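Local coordinates for protein chitin binding domain (Burkholderia pseudomallei, PDB 3UAM) that probably binds chitin and may act as a copper-dependent lytic polysaccharide monooxygenase that cleaves polysaccharide chains oxidatively, at residues A[25-30]-A[114-119]; A[64-69]-A[125-130]; A[131-136]-A[148-153]; A[152-157]-A[183-188]. One frame throughout, in Å; residues are numbered along the deposited sequence.

Overall arrangement
Starting at the N terminus, strand 21-26 pairs with strand 113-121 in interaction 1, closing a long excursion of 83 residues. The loop segment 64-69 lies within that excursion but meets its partner, 125-130, beyond it, so interactions 1 and 2 cross. Strand 126-133 then runs from interaction 2 straight into interaction 3, where 131-136 and 148-153 close a short loop of 11 residues. Interaction 4 starts where that contact ends, sharing Asp152 and Pro153, and packs 152-157 against 183-188. It thereby joins the six-stranded mixed sheet to the three-stranded sheet of interaction 1, where Phe183 and Leu114 are backbone neighbours.

Interaction 1 of 4, residues A[25-30]-A[114-119]; sequences ITPESR and LQISWS
Thr26 and Ser117 form an antiparallel, hydrogen-bonded pair, their CA atoms 5.3 Å apart, but the pairing is irregular. Ile25 N donates to Ser117 O at 2.9 Å with a bent N-H...O angle of 145°, while Ser117 N gives a straighter bond to Thr26 O. Ile25 and Thr26 thus both face Ser117, a classic beta bulge at the end of strand 21-26, just before the cis peptide of Pro27. On the side-chain face, Thr26 OG1 lies 3.5 Å from Ser117 CB, turned between its own backbone N and carbonyl carbon (chi1 44°). The two hydroxyls share a water that also donates to Gln115 O at 2.7 Å, so one solvent molecule ties three groups together. Ile25 spreads its branches along the partner strand: CG1 lies against Ser117 O and CB, and CG2 meets Ser119 CB at 3.9 Å. Past the bulge, the Pro27 ring crosses the Ile116 side chain obliquely, with Pro27 CD 3.7 Å from Ile116 CD1. Strand 113-121 is the middle strand of this three-stranded antiparallel sheet, with 21-26 on one side and 179-184 on the other; Leu114 and Ile116 also pack on Leu194 of strand 190-200, and the chain leaving Pro27 enters helix 30-36.

Interaction 2 of 4, residues A[64-69]-A[125-130]; sequences PDAPDD and KTRRWT
Ala66 and Arg127 mark the closest approach of the two backbones, with CA atoms 8.0 Å apart; a loop with a type I turn from Ala66 to Asp69 faces a chain that turns a corner at Arg127, and side chains and one water bridge the gap. Two arginines adjacent in sequence reach across to two aspartates. Arg127 grips Asp69 side-on: NE binds OD2 at 2.7 Å, nearly straight at 169°, and NH2 binds OD1 at 3.0 Å. Both oxygens are met on their syn sides, though the carboxylate and guanidinium planes are 35° apart. Bends at chi2 and chi3 curl the Arg127 chain round Asp69, bringing its CG to 3.4 Å from Asp69 OD2. Ala66 CB rests on one face of the Arg127 guanidinium, 3.4 Å from NE. Arg128 makes a different kind of salt bridge, single-pronged, with NH2 giving one bond of 2.7 Å to the anti lone pair of Asp65 OD2. A water accepts from Arg128 NE and donates to the same oxygen, closing a small ring at the guanidinium edge. Two more carboxylates, Asp63 and Asp199, take Arg128 NH1, an acidic setting likely to favour the charged guanidinium. Arg127 NH1 bonds the carbonyls of Asn159 and Tyr161, so Arg127 ties the 64-69 loop to 159-161, and Arg128 ties it to Asp199 of strand 190-200. Strand 155-158 lies alongside, its Leu158 touching Asp65, Arg127 and Arg128, while Leu173 of helix 169-173 packs on Arg127.

Interaction 3 of 4, residues A[131-136]-A[148-153]; sequences YWITKP and HFEPDP
Pro153 lies over one face of the Trp132 indole, its CB 4.0 Å from the centroid of the six-membered ring and 13° off the normal, a CH-pi contact. Pro153 CD also reaches Trp132 CZ3 at 3.6 Å. At the rim of the indole, close to its plane, stands Pro151 O, 3.4 Å from CZ3, with Glu150 O also near the edge. The second flat group, the Phe149 ring, carries Thr134 CG2 over one face, 4.0 Å from its centroid. With Thr134 OG1 between the backbone N and carbonyl carbon (chi1 45°), CG2 is left beside the N and against this ring; OG1 bonds Val193 N and His192 ND1 of strand 190-200. Trp132 CB meets Phe149 obliquely.

Next to the Phe149 ring the backbones are bridged in a single step at Thr134 and Phe149: Glu150 N donates to Ile133 O, and Lys135 N to His148 O at 2.8 Å, both near 165°. Glu150 then folds back, its chain bent at chi2, so that CG runs beside Ile133 CG2 and OE2 comes within 3.3 Å of Pro136 CD; the carboxylate also has a weak, long ion pair with Arg188. The aliphatic part of Lys135 crosses this carboxylate, while its CE approaches Phe149 O and its NZ bonds Ala147 O.

A water accepts from Ile133 N and links it to the loop carbonyls of Glu150 and Asp152. Backbone bonds and this water therefore fix the loop's course along the end of strand 126-133 and the residues after it, while CH-pi contacts hold the ring faces of Trp132 and Phe149.

Interaction 4 of 4, residues A[152-157]-A[183-188]; sequences DPLKVY and FNLPTR
Apolar packing carries most of this contact, and Leu154 does the larger share. A chi1 of 176° carries its branch point across to the 183-188 chain, where CD2 meets the Phe183 ring obliquely, 3.6 Å from CE1, and CD1 touches the Pro186 ring at CD, 3.9 Å away. Leu154 CD2 also reaches more distantly to Leu185 CD2. Lys155 uses its aliphatic stem, sliding past Phe183 in the opposite direction; its CB sits over one face of the phenyl ring, 4.0 Å from CD2.

No hydrogen bond crosses the gap, consistent with packing between two sheets of a beta-sandwich, here at the ends of strands 155-158 and 179-184, as in the immunoglobulin-like E-set folds. The touching parts run nearly antiparallel, 163° apart. Leu154 and Lys155 both face Tyr131 in a classic beta bulge at the start of strand 155-158, and the Tyr131 ring meets Phe183 from the next strand.

The remaining contact is made at ring edges. Tyr157 OH lies in the plane of the Phe183 ring, 3.8 Å from CD2, and Phe183 CD2 is likewise at the edge of the tyrosine ring. Tyr157 also stacks on His181, and its hydroxyl has a weak hydrogen bond with Glu182 N.

Interaction 1 of 4, residues A[25-30]-A[114-119]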
# COMPACT_ATOMS: atom_id res chain seq x y z
N ILE A 25 9.40 3.05 -3.57
CA ILE A 25 10.63 2.81 -4.29
C ILE A 25 11.68 2.13 -3.42
O ILE A 25 12.54 1.43 -3.96
CB ILE A 25 11.19 4.09 -4.97
CG1 ILE A 25 11.46 5.22 -3.96
CG2 ILE A 25 10.24 4.55 -6.07
CD1 ILE A 25 12.40 6.29 -4.50
N THR A 26 11.66 2.37 -2.11
CA THR A 26 12.58 1.66 -1.20
C THR A 26 11.94 1.47 0.18
O THR A 26 11.19 2.33 0.66
CB THR A 26 13.94 2.36 -1.04
OG1 THR A 26 13.74 3.75 -0.88
CG2 THR A 26 14.87 2.16 -2.28
N PRO A 27 12.11 0.29 0.77
CA PRO A 27 12.66 -0.86 0.07
C PRO A 27 11.77 -1.15 -1.13
O PRO A 27 10.58 -0.89 -1.07
CB PRO A 27 12.57 -1.98 1.10
CG PRO A 27 11.55 -1.57 2.08
CD PRO A 27 11.55 -0.07 2.08
N GLU A 28 12.36 -1.72 -2.18
CA GLU A 28 11.66 -1.92 -3.42
C GLU A 28 10.40 -2.74 -3.14
O GLU A 28 10.46 -3.82 -2.52
CB GLU A 28 12.54 -2.65 -4.45
CG GLU A 28 13.71 -1.83 -4.99
CD GLU A 28 14.96 -1.87 -4.11
OE1 GLU A 28 14.92 -2.27 -2.93
OE2 GLU A 28 16.03 -1.49 -4.63
N SER A 29 9.27 -2.24 -3.63
CA SER A 29 8.03 -2.96 -3.50
C SER A 29 8.07 -4.16 -4.46
O SER A 29 8.92 -4.23 -5.36
CB SER A 29 6.85 -2.05 -3.80
OG SER A 29 6.74 -1.79 -5.18
N ARG A 30 7.16 -5.09 -4.26
CA ARG A 30 7.03 -6.24 -5.13
C ARG A 30 6.89 -5.79 -6.58
O ARG A 30 7.54 -6.36 -7.47
CB ARG A 30 5.84 -7.08 -4.71
CG ARG A 30 5.63 -8.33 -5.55
CD ARG A 30 4.36 -9.04 -5.15
NE ARG A 30 4.41 -9.58 -3.79
CZ ARG A 30 3.41 -10.30 -3.24
NH1 ARG A 30 2.34 -10.59 -3.94
NH2 ARG A 30 3.50 -10.76 -1.99
N LEU A 114 13.14 0.97 9.80
CA LEU A 114 12.95 0.80 8.37
C LEU A 114 12.45 2.12 7.83
O LEU A 114 11.49 2.68 8.34
CB LEU A 114 11.93 -0.30 8.10
CG LEU A 114 11.79 -0.75 6.64
CD1 LEU A 114 13.07 -1.43 6.18
CD2 LEU A 114 10.60 -1.69 6.51
N GLN A 115 13.14 2.63 6.82
CA GLN A 115 12.74 3.84 6.16
C GLN A 115 11.99 3.47 4.87
O GLN A 115 12.49 2.71 4.04
CB GLN A 115 13.98 4.68 5.85
CG GLN A 115 13.70 6.13 5.56
CD GLN A 115 14.91 7.01 5.85
OE1 GLN A 115 15.82 7.06 5.03
NE2 GLN A 115 14.93 7.70 7.02
N ILE A 116 10.78 3.98 4.73
CA ILE A 116 9.98 3.78 3.52
C ILE A 116 9.99 5.06 2.70
O ILE A 116 9.77 6.16 3.26
CB ILE A 116 8.51 3.50 3.86
CG1 ILE A 116 8.36 2.38 4.90
CG2 ILE A 116 7.71 3.20 2.58
CD1 ILE A 116 8.89 1.04 4.47
N SER A 117 10.26 4.94 1.40
CA SER A 117 10.16 6.07 0.50
C SER A 117 9.11 5.83 -0.58
O SER A 117 9.20 4.87 -1.34
CB SER A 117 11.50 6.38 -0.17
OG SER A 117 12.48 6.84 0.75
N TRP A 118 8.15 6.73 -0.66
CA TRP A 118 7.22 6.85 -1.80
C TRP A 118 7.68 7.86 -2.80
O TRP A 118 8.19 8.92 -2.43
CB TRP A 118 5.87 7.33 -1.33
CG TRP A 118 5.09 6.33 -0.53
CD1 TRP A 118 5.19 6.06 0.83
CD2 TRP A 118 4.02 5.46 -1.01
NE1 TRP A 118 4.29 5.10 1.20
CE2 TRP A 118 3.57 4.69 0.13
CE3 TRP A 118 3.42 5.25 -2.25
CZ2 TRP A 118 2.56 3.76 0.02
CZ3 TRP A 118 2.40 4.31 -2.34
CH2 TRP A 118 1.99 3.58 -1.23
N SER A 119 7.52 7.55 -4.09
CA SER A 119 7.69 8.53 -5.16
C SER A 119 6.40 8.57 -5.97
O SER A 119 5.57 7.66 -5.88
CB SER A 119 8.87 8.21 -6.05
OG SER A 119 9.22 9.33 -6.84
O HOH W 1 13.53 4.34 2.11

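Interaction 2 of 4, residues A[64-69]-A[125-130]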
# COMPACT_ATOMS: atom_id res chain seq x y z
N PRO A 64 -13.24 7.78 8.29
CA PRO A 64 -13.43 7.87 9.75
C PRO A 64 -12.87 9.16 10.39
O PRO A 64 -13.34 9.57 11.45
CB PRO A 64 -12.63 6.66 10.27
CG PRO A 64 -11.56 6.48 9.28
CD PRO A 64 -12.23 6.76 7.94
N ASP A 65 -11.88 9.80 9.76
CA ASP A 65 -11.28 11.00 10.33
C ASP A 65 -11.75 12.28 9.65
O ASP A 65 -11.84 13.32 10.30
CB ASP A 65 -9.77 10.92 10.23
CG ASP A 65 -9.21 9.77 11.01
OD1 ASP A 65 -9.37 9.79 12.26
OD2 ASP A 65 -8.61 8.86 10.38
N ALA A 66 -12.08 12.20 8.35
CA ALA A 66 -12.39 13.37 7.55
C ALA A 66 -13.76 13.26 6.86
O ALA A 66 -13.86 12.67 5.78
CB ALA A 66 -11.27 13.59 6.53
N PRO A 67 -14.82 13.78 7.49
CA PRO A 67 -16.14 13.51 6.97
C PRO A 67 -16.42 14.03 5.56
O PRO A 67 -17.26 13.46 4.88
CB PRO A 67 -17.10 14.14 8.01
CG PRO A 67 -16.25 14.97 8.91
CD PRO A 67 -14.87 14.42 8.83
N ASP A 68 -15.73 15.07 5.09
CA ASP A 68 -16.01 15.59 3.75
C ASP A 68 -15.23 14.86 2.63
O ASP A 68 -15.47 15.10 1.45
CB ASP A 68 -15.78 17.09 3.69
CG ASP A 68 -16.89 17.90 4.39
OD1 ASP A 68 -18.07 17.53 4.29
OD2 ASP A 68 -16.58 18.90 5.06
N ASP A 69 -14.32 13.95 3.00
CA ASP A 69 -13.55 13.21 2.01
C ASP A 69 -14.48 12.36 1.15
O ASP A 69 -15.55 11.96 1.59
CB ASP A 69 -12.46 12.34 2.65
CG ASP A 69 -11.17 13.09 2.91
OD1 ASP A 69 -11.16 14.35 2.85
OD2 ASP A 69 -10.14 12.41 3.21
N LYS A 125 -3.98 14.83 -3.56
CA LYS A 125 -4.32 15.23 -2.18
C LYS A 125 -4.45 13.98 -1.30
O LYS A 125 -5.21 13.10 -1.61
CB LYS A 125 -5.63 16.00 -2.16
CG LYS A 125 -5.54 17.37 -2.79
CD LYS A 125 -6.87 18.09 -2.75
CE LYS A 125 -6.76 19.49 -3.36
NZ LYS A 125 -8.04 20.26 -3.30
N THR A 126 -3.72 13.93 -0.21
CA THR A 126 -3.57 12.70 0.59
C THR A 126 -4.23 12.79 1.97
O THR A 126 -3.95 13.72 2.71
CB THR A 126 -2.10 12.41 0.81
OG1 THR A 126 -1.45 12.28 -0.46
CG2 THR A 126 -1.90 11.13 1.65
N ARG A 127 -5.06 11.82 2.32
CA ARG A 127 -5.59 11.75 3.68
C ARG A 127 -4.63 11.06 4.63
O ARG A 127 -4.40 11.53 5.72
CB ARG A 127 -6.97 11.08 3.74
CG ARG A 127 -7.60 11.09 5.12
CD ARG A 127 -7.61 12.48 5.76
NE ARG A 127 -8.29 13.46 4.92
CZ ARG A 127 -8.16 14.78 5.03
NH1 ARG A 127 -7.34 15.31 5.92
NH2 ARG A 127 -8.82 15.58 4.20
N ARG A 128 -4.07 9.93 4.20
CA ARG A 128 -3.17 9.15 5.04
C ARG A 128 -2.30 8.17 4.24
O ARG A 128 -2.55 7.89 3.07
CB ARG A 128 -3.96 8.41 6.12
CG ARG A 128 -4.83 7.28 5.58
CD ARG A 128 -5.59 6.47 6.64
NE ARG A 128 -6.53 7.29 7.42
CZ ARG A 128 -7.66 7.79 6.93
NH1 ARG A 128 -8.01 7.61 5.66
NH2 ARG A 128 -8.46 8.51 7.72
N TRP A 129 -1.27 7.67 4.92
CA TRP A 129 -0.54 6.49 4.53
C TRP A 129 -0.64 5.55 5.69
O TRP A 129 -0.54 5.96 6.84
CB TRP A 129 0.94 6.80 4.34
CG TRP A 129 1.28 7.74 3.23
CD1 TRP A 129 1.74 7.43 1.96
CD2 TRP A 129 1.23 9.19 3.28
NE1 TRP A 129 2.00 8.58 1.24
CE2 TRP A 129 1.71 9.66 1.98
CE3 TRP A 129 0.89 10.12 4.25
CZ2 TRP A 129 1.81 11.01 1.68
CZ3 TRP A 129 1.00 11.48 3.94
CH2 TRP A 129 1.45 11.91 2.67
N THR A 130 -0.84 4.27 5.39
CA THR A 130 -1.03 3.25 6.40
C THR A 130 -0.11 2.08 6.05
O THR A 130 0.10 1.79 4.86
CB THR A 130 -2.48 2.74 6.41
OG1 THR A 130 -3.37 3.80 6.79
CG2 THR A 130 -2.60 1.66 7.46
O HOH W 2 -6.27 7.32 10.32

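Interaction 3 of 4, residues A[131-136]-A[148-153]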
# COMPACT_ATOMS: atom_id res chain seq x y z
N TYR A 131 0.45 1.45 7.08
CA TYR A 131 1.31 0.29 6.92
C TYR A 131 0.75 -0.87 7.73
O TYR A 131 0.58 -0.77 8.92
CB TYR A 131 2.74 0.63 7.33
CG TYR A 131 3.30 1.76 6.51
CD1 TYR A 131 3.94 1.50 5.30
CD2 TYR A 131 3.17 3.09 6.91
CE1 TYR A 131 4.45 2.52 4.53
CE2 TYR A 131 3.69 4.11 6.14
CZ TYR A 131 4.32 3.81 4.93
OH TYR A 131 4.84 4.79 4.11
N TRP A 132 0.48 -1.96 7.04
CA TRP A 132 -0.12 -3.17 7.60
C TRP A 132 0.87 -4.31 7.54
O TRP A 132 1.63 -4.43 6.57
CB TRP A 132 -1.38 -3.57 6.79
CG TRP A 132 -2.41 -2.48 6.63
CD1 TRP A 132 -2.52 -1.54 5.60
CD2 TRP A 132 -3.52 -2.17 7.55
NE1 TRP A 132 -3.62 -0.71 5.82
CE2 TRP A 132 -4.24 -1.04 6.98
CE3 TRP A 132 -3.97 -2.71 8.75
CZ2 TRP A 132 -5.33 -0.46 7.61
CZ3 TRP A 132 -5.07 -2.13 9.37
CH2 TRP A 132 -5.75 -1.04 8.80
N ILE A 133 0.83 -5.19 8.54
CA ILE A 133 1.82 -6.24 8.67
C ILE A 133 1.07 -7.57 8.88
O ILE A 133 0.05 -7.64 9.60
CB ILE A 133 2.80 -5.97 9.84
CG1 ILE A 133 3.93 -7.00 9.86
CG2 ILE A 133 2.08 -5.98 11.17
CD1 ILE A 133 4.94 -6.89 8.75
N THR A 134 1.61 -8.62 8.25
CA THR A 134 1.08 -9.95 8.37
C THR A 134 1.26 -10.45 9.79
O THR A 134 2.19 -10.07 10.50
CB THR A 134 1.73 -10.93 7.36
OG1 THR A 134 3.16 -10.75 7.36
CG2 THR A 134 1.20 -10.71 5.95
N LYS A 135 0.34 -11.29 10.21
CA LYS A 135 0.38 -11.88 11.54
C LYS A 135 1.47 -12.94 11.61
O LYS A 135 1.81 -13.58 10.60
CB LYS A 135 -0.95 -12.58 11.84
CG LYS A 135 -2.20 -11.73 11.75
CD LYS A 135 -3.41 -12.60 12.09
CE LYS A 135 -4.71 -11.81 11.98
NZ LYS A 135 -5.89 -12.73 11.93
N PRO A 136 2.02 -13.15 12.83
CA PRO A 136 2.85 -14.31 13.04
C PRO A 136 2.00 -15.51 12.70
O PRO A 136 0.84 -15.56 13.08
CB PRO A 136 3.14 -14.29 14.55
CG PRO A 136 2.75 -12.96 15.05
CD PRO A 136 1.81 -12.36 14.06
N HIS A 148 -4.76 -12.59 6.87
CA HIS A 148 -3.32 -12.70 7.03
C HIS A 148 -2.72 -11.51 7.73
O HIS A 148 -1.61 -11.62 8.21
CB HIS A 148 -2.62 -12.85 5.68
CG HIS A 148 -3.04 -14.07 4.92
ND1 HIS A 148 -3.23 -14.09 3.58
CD2 HIS A 148 -3.33 -15.36 5.38
CE1 HIS A 148 -3.61 -15.33 3.21
NE2 HIS A 148 -3.66 -16.10 4.31
N PHE A 149 -3.45 -10.40 7.77
CA PHE A 149 -2.94 -9.15 8.30
C PHE A 149 -3.48 -8.82 9.70
O PHE A 149 -4.65 -9.09 10.02
CB PHE A 149 -3.28 -8.01 7.32
CG PHE A 149 -2.48 -8.06 6.05
CD1 PHE A 149 -1.21 -7.51 6.00
CD2 PHE A 149 -2.98 -8.67 4.93
CE1 PHE A 149 -0.47 -7.54 4.85
CE2 PHE A 149 -2.24 -8.75 3.77
CZ PHE A 149 -0.98 -8.17 3.72
N GLU A 150 -2.60 -8.26 10.55
CA GLU A 150 -2.98 -7.74 11.85
C GLU A 150 -4.07 -6.67 11.69
O GLU A 150 -3.94 -5.77 10.86
CB GLU A 150 -1.77 -7.13 12.57
CG GLU A 150 -0.73 -8.12 13.01
CD GLU A 150 -1.17 -9.01 14.16
OE1 GLU A 150 -2.17 -8.67 14.86
OE2 GLU A 150 -0.52 -10.05 14.39
N PRO A 151 -5.14 -6.76 12.50
CA PRO A 151 -6.23 -5.80 12.37
C PRO A 151 -5.81 -4.36 12.71
O PRO A 151 -6.40 -3.41 12.21
CB PRO A 151 -7.30 -6.35 13.34
CG PRO A 151 -6.55 -7.16 14.34
CD PRO A 151 -5.39 -7.74 13.57
N ASP A 152 -4.77 -4.20 13.51
CA ASP A 152 -4.25 -2.89 13.83
C ASP A 152 -3.05 -2.57 12.94
O ASP A 152 -2.13 -3.36 12.83
CB ASP A 152 -3.85 -2.80 15.30
CG ASP A 152 -5.02 -2.97 16.23
OD1 ASP A 152 -6.19 -2.70 15.82
OD2 ASP A 152 -4.80 -3.40 17.36
N PRO A 153 -3.07 -1.40 12.30
CA PRO A 153 -1.94 -1.08 11.43
C PRO A 153 -0.64 -1.00 12.23
O PRO A 153 -0.65 -0.66 13.41
CB PRO A 153 -2.32 0.27 10.81
CG PRO A 153 -3.43 0.82 11.65
CD PRO A 153 -4.08 -0.33 12.37
O HOH W 3 -1.37 -4.54 10.38

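Interaction 4 of 4, residues A[152-157]-A[183-188]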
# COMPACT_ATOMS: atom_id res chain seq x y z
N ASP A 152 -4.77 -4.20 13.51
CA ASP A 152 -4.25 -2.89 13.83
C ASP A 152 -3.05 -2.57 12.94
O ASP A 152 -2.13 -3.36 12.83
CB ASP A 152 -3.85 -2.80 15.30
CG ASP A 152 -5.02 -2.97 16.23
OD1 ASP A 152 -6.19 -2.70 15.82
OD2 ASP A 152 -4.80 -3.40 17.36
N PRO A 153 -3.07 -1.40 12.30
CA PRO A 153 -1.94 -1.08 11.43
C PRO A 153 -0.64 -1.00 12.23
O PRO A 153 -0.65 -0.66 13.41
CB PRO A 153 -2.32 0.27 10.81
CG PRO A 153 -3.43 0.82 11.65
CD PRO A 153 -4.08 -0.33 12.37
N LEU A 154 0.46 -1.35 11.59
CA LEU A 154 1.77 -1.17 12.19
C LEU A 154 2.04 0.32 12.40
O LEU A 154 2.51 0.73 13.44
CB LEU A 154 2.86 -1.80 11.31
CG LEU A 154 4.31 -1.60 11.77
CD1 LEU A 154 4.50 -2.16 13.19
CD2 LEU A 154 5.23 -2.24 10.74
N LYS A 155 1.67 1.14 11.41
CA LYS A 155 1.87 2.58 11.50
C LYS A 155 0.89 3.34 10.60
O LYS A 155 0.55 2.88 9.51
CB LYS A 155 3.31 2.93 11.15
CG LYS A 155 3.65 4.40 11.33
CD LYS A 155 4.22 4.66 12.70
CE LYS A 155 4.58 6.12 12.85
NZ LYS A 155 4.98 6.25 14.26
N VAL A 156 0.43 4.49 11.07
CA VAL A 156 -0.45 5.34 10.29
C VAL A 156 0.15 6.74 10.31
O VAL A 156 0.60 7.20 11.36
CB VAL A 156 -1.87 5.39 10.90
CG1 VAL A 156 -2.78 6.27 10.06
CG2 VAL A 156 -2.48 3.98 11.04
N TYR A 157 0.15 7.42 9.16
CA TYR A 157 0.45 8.85 9.09
C TYR A 157 -0.77 9.57 8.54
O TYR A 157 -1.11 9.42 7.36
CB TYR A 157 1.66 9.10 8.18
CG TYR A 157 2.94 8.49 8.68
CD1 TYR A 157 3.27 7.18 8.37
CD2 TYR A 157 3.85 9.24 9.46
CE1 TYR A 157 4.44 6.60 8.81
CE2 TYR A 157 5.03 8.67 9.93
CZ TYR A 157 5.32 7.34 9.58
OH TYR A 157 6.47 6.75 9.99
N PHE A 183 9.82 3.74 10.76
CA PHE A 183 9.29 3.09 11.95
C PHE A 183 10.06 1.80 12.24
O PHE A 183 10.87 1.36 11.44
CB PHE A 183 7.80 2.80 11.78
CG PHE A 183 7.42 2.21 10.45
CD1 PHE A 183 7.53 0.86 10.22
CD2 PHE A 183 6.90 3.02 9.44
CE1 PHE A 183 7.16 0.32 9.00
CE2 PHE A 183 6.53 2.48 8.21
CZ PHE A 183 6.66 1.13 7.99
N ASN A 184 9.77 1.19 13.39
CA ASN A 184 10.43 -0.05 13.75
C ASN A 184 9.56 -1.21 13.36
O ASN A 184 8.37 -1.22 13.66
CB ASN A 184 10.69 -0.10 15.24
CG ASN A 184 11.69 0.94 15.67
OD1 ASN A 184 11.31 2.03 16.08
ND2 ASN A 184 12.98 0.64 15.52
N LEU A 185 10.17 -2.20 12.72
CA LEU A 185 9.46 -3.44 12.43
C LEU A 185 9.19 -4.18 13.74
O LEU A 185 10.01 -4.14 14.66
CB LEU A 185 10.28 -4.34 11.49
CG LEU A 185 10.54 -3.84 10.07
CD1 LEU A 185 11.44 -4.80 9.29
CD2 LEU A 185 9.22 -3.61 9.34
N PRO A 186 8.05 -4.89 13.82
CA PRO A 186 7.75 -5.67 15.02
C PRO A 186 8.55 -6.98 15.06
O PRO A 186 9.40 -7.21 14.21
CB PRO A 186 6.26 -5.94 14.88
CG PRO A 186 6.04 -6.01 13.41
CD PRO A 186 7.04 -5.09 12.77
N THR A 187 8.26 -7.82 16.04
CA THR A 187 8.90 -9.12 16.23
C THR A 187 8.28 -10.19 15.32
O THR A 187 7.09 -10.47 15.42
CB THR A 187 8.75 -9.56 17.69
OG1 THR A 187 9.37 -8.57 18.53
CG2 THR A 187 9.38 -10.96 17.96
N ARG A 188 9.08 -10.74 14.41
CA ARG A 188 8.63 -11.77 13.45
C ARG A 188 9.81 -12.67 13.07
O ARG A 188 10.98 -12.31 13.27
CB ARG A 188 8.10 -11.12 12.16
CG ARG A 188 6.83 -10.26 12.24
CD ARG A 188 5.61 -11.08 12.59
NE ARG A 188 4.38 -10.31 12.51
CZ ARG A 188 3.92 -9.46 13.45
NH1 ARG A 188 4.61 -9.23 14.55
NH2 ARG A 188 2.77 -8.83 13.27